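Local coordinates for protein Cbm77-rfpl (Ruminococcus flavefaciens, PDB 5FU5) that probably binds plant cell-wall polysaccharides, most likely pectins, as a family 77 carbohydrate-binding module of the cellulosome, at residues L42-I54 / I100-E112. Numbering follows the deposited sequence. Where two conformers were deposited one is given.
Sequences LTQCLKMETATSI and ITKADACNLFYME
Two antiparallel strand pairings, Leu46 with Leu108 and Ile54 with Ile100, join residues 42-54 to residues 100-112 in the beta-sandwich of this CBM77 module. Strand 40-47 runs beside strand 107-116, and strand 53-58 beside strand 96-101. Leu46 and Leu108 form a hydrogen-bonded pair, Leu46 N to Leu108 O at 2.8 Å, and Met48 N extends the ladder to Cys106 O. The second pair is just as firm, Ile100 N giving to Ile54 O at 2.7 Å. Between the ladders, CD1 of Ile54 and CD2 of Leu108 meet tip to tip at 3.6 Å, in a core that Phe12 and Phe68 help to fill. The Phe109 ring lies flat under Cys45, whose CB sits 3.5 Å from the ring centroid, almost on the normal; SG, turned between backbone N and carbonyl carbon (chi1 61°), stands obliquely and rests on CB of Asn107. Leu42 CB packs against CD2 of the same ring. Cutting Phe109 back to an alanine is likely to leave Cys45 CB and Leu42 CB without their aromatic partner and to open a gap beside the strand. Phe109 and Tyr110 form a classic beta bulge facing strand 62-68, and here a water bridges Phe109 O and Gln44 O, donating to both. At the other end Lys102, extended, lays CD 3.4 Å from Met48 O and shares a water with Thr50 OG1 through NZ. Apolar side chains thus pack between the two ladders, while at the bulge a water links the two backbone carbonyls.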
ATOM      1  N   LEU A  42      -2.655  -0.130 -13.914  1.00 16.87           N
ATOM      2  CA  LEU A  42      -2.805   1.015 -13.063  1.00 16.39           C
ATOM      3  C   LEU A  42      -1.820   2.100 -13.466  1.00 17.81           C
ATOM      4  O   LEU A  42      -0.668   1.809 -13.807  1.00 19.23           O
ATOM      5  CB  LEU A  42      -2.622   0.593 -11.591  1.00 18.93           C
ATOM      6  CG  LEU A  42      -3.587  -0.500 -11.113  1.00 19.07           C
ATOM      7  CD1 LEU A  42      -3.166  -1.027  -9.763  1.00 23.37           C
ATOM      8  CD2 LEU A  42      -5.012   0.015 -11.047  1.00 23.80           C
ATOM      9  N   THR A  43      -2.246   3.348 -13.441  1.00 16.72           N
ATOM     10  CA  THR A  43      -1.477   4.454 -14.053  1.00 17.37           C
ATOM     11  C   THR A  43      -1.192   5.662 -13.181  1.00 17.47           C
ATOM     12  O   THR A  43      -0.292   6.451 -13.521  1.00 18.85           O
ATOM     13  CB  THR A  43      -2.228   4.979 -15.307  1.00 16.45           C
ATOM     14  OG1 THR A  43      -3.547   5.371 -14.933  1.00 17.25           O
ATOM     15  CG2 THR A  43      -2.262   3.849 -16.393  1.00 18.18           C
ATOM     16  N   GLN A  44      -1.964   5.857 -12.100  1.00 16.65           N
ATOM     17  CA  GLN A  44      -1.759   6.982 -11.203  1.00 15.61           C
ATOM     18  C   GLN A  44      -1.297   6.435  -9.868  1.00 16.71           C
ATOM     19  O   GLN A  44      -1.968   5.606  -9.253  1.00 17.83           O
ATOM     20  CB  GLN A  44      -3.017   7.835 -11.029  1.00 17.23           C
ATOM     21  CG  GLN A  44      -2.841   8.970 -10.056  1.00 17.99           C
ATOM     22  CD  GLN A  44      -4.088   9.798  -9.949  1.00 17.03           C
ATOM     23  OE1 GLN A  44      -5.114   9.354  -9.366  1.00 20.82           O
ATOM     24  NE2 GLN A  44      -4.024  10.975 -10.469  1.00 17.39           N
ATOM     25  N   CYS A  45      -0.117   6.914  -9.413  1.00 16.19           N
ATOM     26  CA  CYS A  45       0.472   6.423  -8.167  1.00 15.74           C
ATOM     27  C   CYS A  45       0.556   7.501  -7.107  1.00 15.35           C
ATOM     28  O   CYS A  45       0.458   8.692  -7.408  1.00 18.07           O
ATOM     29  CB  CYS A  45       1.867   5.920  -8.490  1.00 16.77           C
ATOM     30  SG  CYS A  45       3.010   7.149  -9.158  1.00 19.82           S
ATOM     31  N   LEU A  46       0.806   7.038  -5.875  1.00 14.98           N
ATOM     32  CA  LEU A  46       1.300   7.864  -4.790  1.00 15.06           C
ATOM     33  C   LEU A  46       2.847   7.767  -4.857  1.00 15.50           C
ATOM     34  O   LEU A  46       3.404   6.668  -4.811  1.00 16.77           O
ATOM     35  CB  LEU A  46       0.774   7.357  -3.471  1.00 15.46           C
ATOM     36  CG  LEU A  46       1.050   8.240  -2.249  1.00 17.52           C
ATOM     37  CD1 LEU A  46       0.066   9.405  -2.264  1.00 20.70           C
ATOM     38  CD2 LEU A  46       0.936   7.420  -0.971  1.00 17.69           C
ATOM     39  N   LYS A  47       3.476   8.914  -5.033  1.00 15.24           N
ATOM     40  CA  LYS A  47       4.945   8.980  -5.021  1.00 16.12           C
ATOM     41  C   LYS A  47       5.406   8.705  -3.591  1.00 16.39           C
ATOM     42  O   LYS A  47       4.835   9.240  -2.644  1.00 16.93           O
ATOM     43  CB  LYS A  47       5.423  10.341  -5.503  1.00 17.86           C
ATOM     44  CG  LYS A  47       5.022  10.680  -6.950  1.00 19.06           C
ATOM     45  CD  LYS A  47       5.568  12.023  -7.434  1.00 20.69           C
ATOM     46  CE  LYS A  47       4.923  13.195  -6.761  1.00 23.57           C
ATOM     47  NZ  LYS A  47       5.324  14.523  -7.328  1.00 25.67           N
ATOM     48  N   MET A  48       6.426   7.848  -3.432  1.00 16.77           N
ATOM     49  CA  MET A  48       6.965   7.617  -2.084  0.50 17.74           C
ATOM     50  C   MET A  48       8.028   8.658  -1.810  1.00 17.96           C
ATOM     51  O   MET A  48       9.157   8.507  -2.233  1.00 19.84           O
ATOM     52  CB  MET A  48       7.461   6.199  -1.902  0.50 19.45           C
ATOM     53  CG  MET A  48       6.414   5.153  -2.206  0.50 22.84           C
ATOM     54  SD  MET A  48       5.156   4.874  -0.937  0.50 25.33           S
ATOM     55  CE  MET A  48       4.579   6.463  -0.436  0.50 28.31           C
ATOM     56  N   GLU A  49       7.626   9.743  -1.140  1.00 16.57           N
ATOM     57  CA  GLU A  49       8.518  10.866  -0.868  1.00 16.99           C
ATOM     58  C   GLU A  49       8.791  11.001   0.620  1.00 17.39           C
ATOM     59  O   GLU A  49       8.158  10.350   1.466  1.00 17.07           O
ATOM     60  CB  GLU A  49       7.916  12.164  -1.412  1.00 17.70           C
ATOM     61  CG  GLU A  49       7.576  12.138  -2.915  1.00 18.02           C
ATOM     62  CD  GLU A  49       6.760  13.337  -3.362  1.00 17.78           C
ATOM     63  OE1 GLU A  49       5.568  13.351  -3.077  1.00 18.06           O
ATOM     64  OE2 GLU A  49       7.285  14.258  -3.985  1.00 18.03           O
ATOM     65  N   THR A  50       9.729  11.896   0.940  1.00 18.44           N
ATOM     66  CA  THR A  50      10.139  12.044   2.337  1.00 18.39           C
ATOM     67  C   THR A  50       8.990  12.265   3.308  1.00 20.02           C
ATOM     68  O   THR A  50       8.963  11.686   4.380  1.00 21.20           O
ATOM     69  CB  THR A  50      11.173  13.180   2.471  1.00 19.51           C
ATOM     70  OG1 THR A  50      12.157  13.023   1.439  1.00 24.60           O
ATOM     71  CG2 THR A  50      11.849  13.142   3.804  1.00 23.90           C
ATOM     72  N   ALA A  51       8.018  13.081   2.897  1.00 20.05           N
ATOM     73  CA  ALA A  51       6.932  13.483   3.784  1.00 18.85           C
ATOM     74  C   ALA A  51       5.691  12.603   3.650  1.00 18.98           C
ATOM     75  O   ALA A  51       4.657  12.855   4.287  1.00 21.97           O
ATOM     76  CB  ALA A  51       6.590  14.930   3.510  1.00 22.09           C
ATOM     77  N   THR A  52       5.792  11.536   2.872  1.00 18.01           N
ATOM     78  CA  THR A  52       4.606  10.704   2.577  1.00 17.88           C
ATOM     79  C   THR A  52       4.294   9.759   3.714  1.00 17.33           C
ATOM     80  O   THR A  52       5.203   9.121   4.314  1.00 19.45           O
ATOM     81  CB  THR A  52       4.858   9.885   1.303  1.00 16.69           C
ATOM     82  OG1 THR A  52       5.241  10.768   0.263  1.00 18.12           O
ATOM     83  CG2 THR A  52       3.673   9.076   0.895  1.00 16.94           C
ATOM     84  N   SER A  53       3.000   9.608   4.019  1.00 16.72           N
ATOM     85  CA  SER A  53       2.574   8.620   5.011  1.00 18.63           C
ATOM     86  C   SER A  53       1.189   8.114   4.741  1.00 18.44           C
ATOM     87  O   SER A  53       0.328   8.838   4.175  1.00 20.50           O
ATOM     88  CB  SER A  53       2.645   9.143   6.434  1.00 24.03           C
ATOM     89  OG  SER A  53       1.682  10.152   6.646  1.00 26.22           O
ATOM     90  N   ILE A  54       1.001   6.856   5.048  1.00 17.11           N
ATOM     91  CA  ILE A  54      -0.336   6.230   5.001  1.00 16.62           C
ATOM     92  C   ILE A  54      -0.540   5.572   6.359  1.00 16.71           C
ATOM     93  O   ILE A  54       0.270   4.691   6.762  1.00 19.11           O
ATOM     94  CB  ILE A  54      -0.434   5.178   3.901  1.00 18.24           C
ATOM     95  CG1 ILE A  54      -0.115   5.777   2.537  1.00 20.50           C
ATOM     96  CG2 ILE A  54      -1.805   4.543   3.920  1.00 17.97           C
ATOM     97  CD1 ILE A  54       0.414   4.758   1.582  1.00 25.44           C
ATOM     98  N   ILE A 100       2.698   3.520   7.013  1.00 15.39           N
ATOM     99  CA  ILE A 100       3.581   3.238   5.894  1.00 16.36           C
ATOM    100  C   ILE A 100       4.265   4.552   5.530  1.00 16.17           C
ATOM    101  O   ILE A 100       3.596   5.583   5.306  1.00 17.38           O
ATOM    102  CB  ILE A 100       2.801   2.704   4.685  1.00 17.71           C
ATOM    103  CG1 ILE A 100       1.888   1.513   5.079  1.00 18.35           C
ATOM    104  CG2 ILE A 100       3.749   2.394   3.521  1.00 20.24           C
ATOM    105  CD1 ILE A 100       0.746   1.272   4.068  1.00 19.00           C
ATOM    106  N   THR A 101       5.592   4.530   5.435  1.00 15.86           N
ATOM    107  CA  THR A 101       6.379   5.698   5.061  1.00 16.72           C
ATOM    108  C   THR A 101       7.481   5.260   4.045  1.00 15.95           C
ATOM    109  O   THR A 101       7.608   4.062   3.695  1.00 16.14           O
ATOM    110  CB  THR A 101       7.003   6.328   6.326  1.00 17.90           C
ATOM    111  OG1 THR A 101       7.781   5.325   6.993  1.00 18.95           O
ATOM    112  CG2 THR A 101       5.939   6.865   7.249  1.00 18.05           C
ATOM    113  N   LYS A 102       8.267   6.233   3.590  1.00 16.31           N
ATOM    114  CA  LYS A 102       9.253   6.014   2.552  1.00 17.61           C
ATOM    115  C   LYS A 102      10.458   5.225   3.096  1.00 17.08           C
ATOM    116  O   LYS A 102      10.938   5.507   4.213  1.00 19.00           O
ATOM    117  CB  LYS A 102       9.737   7.336   1.997  1.00 18.08           C
ATOM    118  CG  LYS A 102      10.781   7.218   0.898  1.00 19.10           C
ATOM    119  CD  LYS A 102      11.301   8.559   0.452  1.00 20.99           C
ATOM    120  CE  LYS A 102      12.325   8.450  -0.652  1.00 23.01           C
ATOM    121  NZ  LYS A 102      13.121   9.680  -0.855  1.00 27.91           N
ATOM    122  N   ALA A 103      10.935   4.270   2.297  1.00 17.51           N
ATOM    123  CA  ALA A 103      12.281   3.712   2.423  1.00 18.30           C
ATOM    124  C   ALA A 103      13.101   4.328   1.276  1.00 18.53           C
ATOM    125  O   ALA A 103      13.656   5.416   1.450  1.00 23.08           O
ATOM    126  CB  ALA A 103      12.269   2.185   2.431  1.00 18.99           C
ATOM    127  N   ASP A 104      13.128   3.707   0.091  1.00 19.61           N
ATOM    128  CA  ASP A 104      13.842   4.264  -1.058  1.00 24.23           C
ATOM    129  C   ASP A 104      12.818   4.740  -2.080  1.00 23.99           C
ATOM    130  O   ASP A 104      11.623   4.580  -1.891  1.00 22.78           O
ATOM    131  CB  ASP A 104      14.843   3.264  -1.634  1.00 26.37           C
ATOM    132  CG  ASP A 104      15.895   2.849  -0.624  1.00 31.35           C
ATOM    133  OD1 ASP A 104      16.278   3.632   0.291  1.00 35.03           O
ATOM    134  OD2 ASP A 104      16.334   1.696  -0.728  1.00 42.01           O
ATOM    135  N   ALA A 105      13.298   5.359  -3.142  1.00 24.23           N
ATOM    136  CA  ALA A 105      12.434   5.927  -4.132  1.00 24.71           C
ATOM    137  C   ALA A 105      11.701   4.803  -4.862  1.00 22.82           C
ATOM    138  O   ALA A 105      12.286   3.768  -5.257  1.00 26.59           O
ATOM    139  CB  ALA A 105      13.219   6.777  -5.101  1.00 26.08           C
ATOM    140  N   CYS A 106      10.392   5.020  -4.974  1.00 20.44           N
ATOM    141  CA  CYS A 106       9.482   4.147  -5.750  1.00 20.06           C
ATOM    142  C   CYS A 106       8.064   4.732  -5.691  1.00 19.13           C
ATOM    143  O   CYS A 106       7.833   5.807  -5.112  1.00 19.67           O
ATOM    144  CB  CYS A 106       9.470   2.702  -5.246  1.00 19.72           C
ATOM    145  SG  CYS A 106       9.053   2.559  -3.501  1.00 20.52           S
ATOM    146  N   ASN A 107       7.142   4.022  -6.333  1.00 16.12           N
ATOM    147  CA  ASN A 107       5.822   4.606  -6.656  1.00 17.28           C
ATOM    148  C   ASN A 107       4.713   3.560  -6.472  1.00 16.02           C
ATOM    149  O   ASN A 107       4.756   2.494  -7.059  1.00 16.05           O
ATOM    150  CB  ASN A 107       5.870   5.161  -8.090  1.00 17.93           C
ATOM    151  CG  ASN A 107       6.853   6.306  -8.194  1.00 18.48           C
ATOM    152  OD1 ASN A 107       6.614   7.389  -7.655  1.00 19.75           O
ATOM    153  ND2 ASN A 107       8.004   6.039  -8.778  1.00 19.94           N
ATOM    154  N   LEU A 108       3.770   3.901  -5.586  1.00 16.55           N
ATOM    155  CA  LEU A 108       2.754   3.002  -5.065  1.00 15.06           C
ATOM    156  C   LEU A 108       1.420   3.114  -5.851  1.00 14.47           C
ATOM    157  O   LEU A 108       0.865   4.213  -5.951  1.00 15.72           O
ATOM    158  CB  LEU A 108       2.523   3.308  -3.590  1.00 15.78           C
ATOM    159  CG  LEU A 108       1.463   2.469  -2.833  1.00 15.18           C
ATOM    160  CD1 LEU A 108       1.827   0.987  -2.829  1.00 17.33           C
ATOM    161  CD2 LEU A 108       1.216   3.007  -1.454  1.00 16.86           C
ATOM    162  N   PHE A 109       0.923   1.982  -6.342  1.00 14.55           N
ATOM    163  CA  PHE A 109      -0.300   1.987  -7.191  1.00 15.72           C
ATOM    164  C   PHE A 109      -1.554   1.372  -6.588  1.00 14.94           C
ATOM    165  O   PHE A 109      -2.686   1.703  -6.991  1.00 16.15           O
ATOM    166  CB  PHE A 109       0.007   1.330  -8.536  1.00 15.92           C
ATOM    167  CG  PHE A 109       0.926   2.130  -9.422  1.00 16.10           C
ATOM    168  CD1 PHE A 109       2.298   2.181  -9.194  1.00 16.11           C
ATOM    169  CD2 PHE A 109       0.461   2.806 -10.533  1.00 18.09           C
ATOM    170  CE1 PHE A 109       3.128   2.925  -9.989  1.00 17.69           C
ATOM    171  CE2 PHE A 109       1.305   3.509 -11.352  1.00 18.94           C
ATOM    172  CZ  PHE A 109       2.644   3.579 -11.101  1.00 17.39           C
ATOM    173  N   TYR A 110      -1.405   0.473  -5.635  1.00 16.38           N
ATOM    174  CA  TYR A 110      -2.534  -0.282  -5.082  1.00 15.67           C
ATOM    175  C   TYR A 110      -2.169  -0.774  -3.705  1.00 15.93           C
ATOM    176  O   TYR A 110      -1.005  -1.131  -3.467  1.00 16.41           O
ATOM    177  CB  TYR A 110      -2.869  -1.466  -6.014  1.00 16.85           C
ATOM    178  CG  TYR A 110      -4.187  -2.204  -5.690  1.00 19.76           C
ATOM    179  CD1 TYR A 110      -5.418  -1.691  -6.064  1.00 29.81           C
ATOM    180  CD2 TYR A 110      -4.152  -3.427  -5.017  1.00 26.09           C
ATOM    181  CE1 TYR A 110      -6.570  -2.389  -5.760  1.00 37.17           C
ATOM    182  CE2 TYR A 110      -5.284  -4.119  -4.689  1.00 29.30           C
ATOM    183  CZ  TYR A 110      -6.481  -3.625  -5.072  1.00 32.76           C
ATOM    184  OH  TYR A 110      -7.585  -4.383  -4.714  1.00 44.10           O
ATOM    185  N   MET A 111      -3.149  -0.836  -2.828  1.00 15.29           N
ATOM    186  CA  MET A 111      -2.925  -1.486  -1.562  0.50 15.85           C
ATOM    187  C   MET A 111      -4.163  -2.150  -1.023  1.00 15.72           C
ATOM    188  O   MET A 111      -5.301  -1.781  -1.365  1.00 16.70           O
ATOM    189  CB  MET A 111      -2.289  -0.530  -0.561  0.50 21.56           C
ATOM    190  CG  MET A 111      -3.109   0.645  -0.148  0.50 19.47           C
ATOM    191  SD  MET A 111      -2.257   1.762   1.000  0.50 21.28           S
ATOM    192  CE  MET A 111      -3.519   2.998   0.815  0.50 14.14           C
ATOM    193  N   GLU A 112      -3.926  -3.224  -0.259  1.00 15.81           N
ATOM    194  CA  GLU A 112      -4.977  -4.007   0.349  0.50 17.17           C
ATOM    195  C   GLU A 112      -4.566  -4.447   1.733  1.00 17.00           C
ATOM    196  O   GLU A 112      -3.418  -4.788   1.943  1.00 18.54           O
ATOM    197  CB  GLU A 112      -5.301  -5.253  -0.489  0.50 21.61           C
ATOM    198  CG  GLU A 112      -5.971  -6.314   0.351  0.50 28.20           C
ATOM    199  CD  GLU A 112      -6.627  -7.404  -0.416  0.50 35.42           C
ATOM    200  OE1 GLU A 112      -6.267  -7.637  -1.598  0.50 43.87           O
ATOM    201  OE2 GLU A 112      -7.515  -8.007   0.208  0.50 40.82           O
TER
HETATM  202  O   HOH W   1      -2.921   3.135  -9.314  1.00 18.29           O
HETATM  203  O   HOH W   2      10.135   8.056  -4.720  1.00 26.11           O
HETATM  204  O   HOH W   3       7.818   8.992   4.345  1.00 19.06           O
HETATM  205  O   HOH W   4      13.902  10.698   1.628  1.00 46.07           O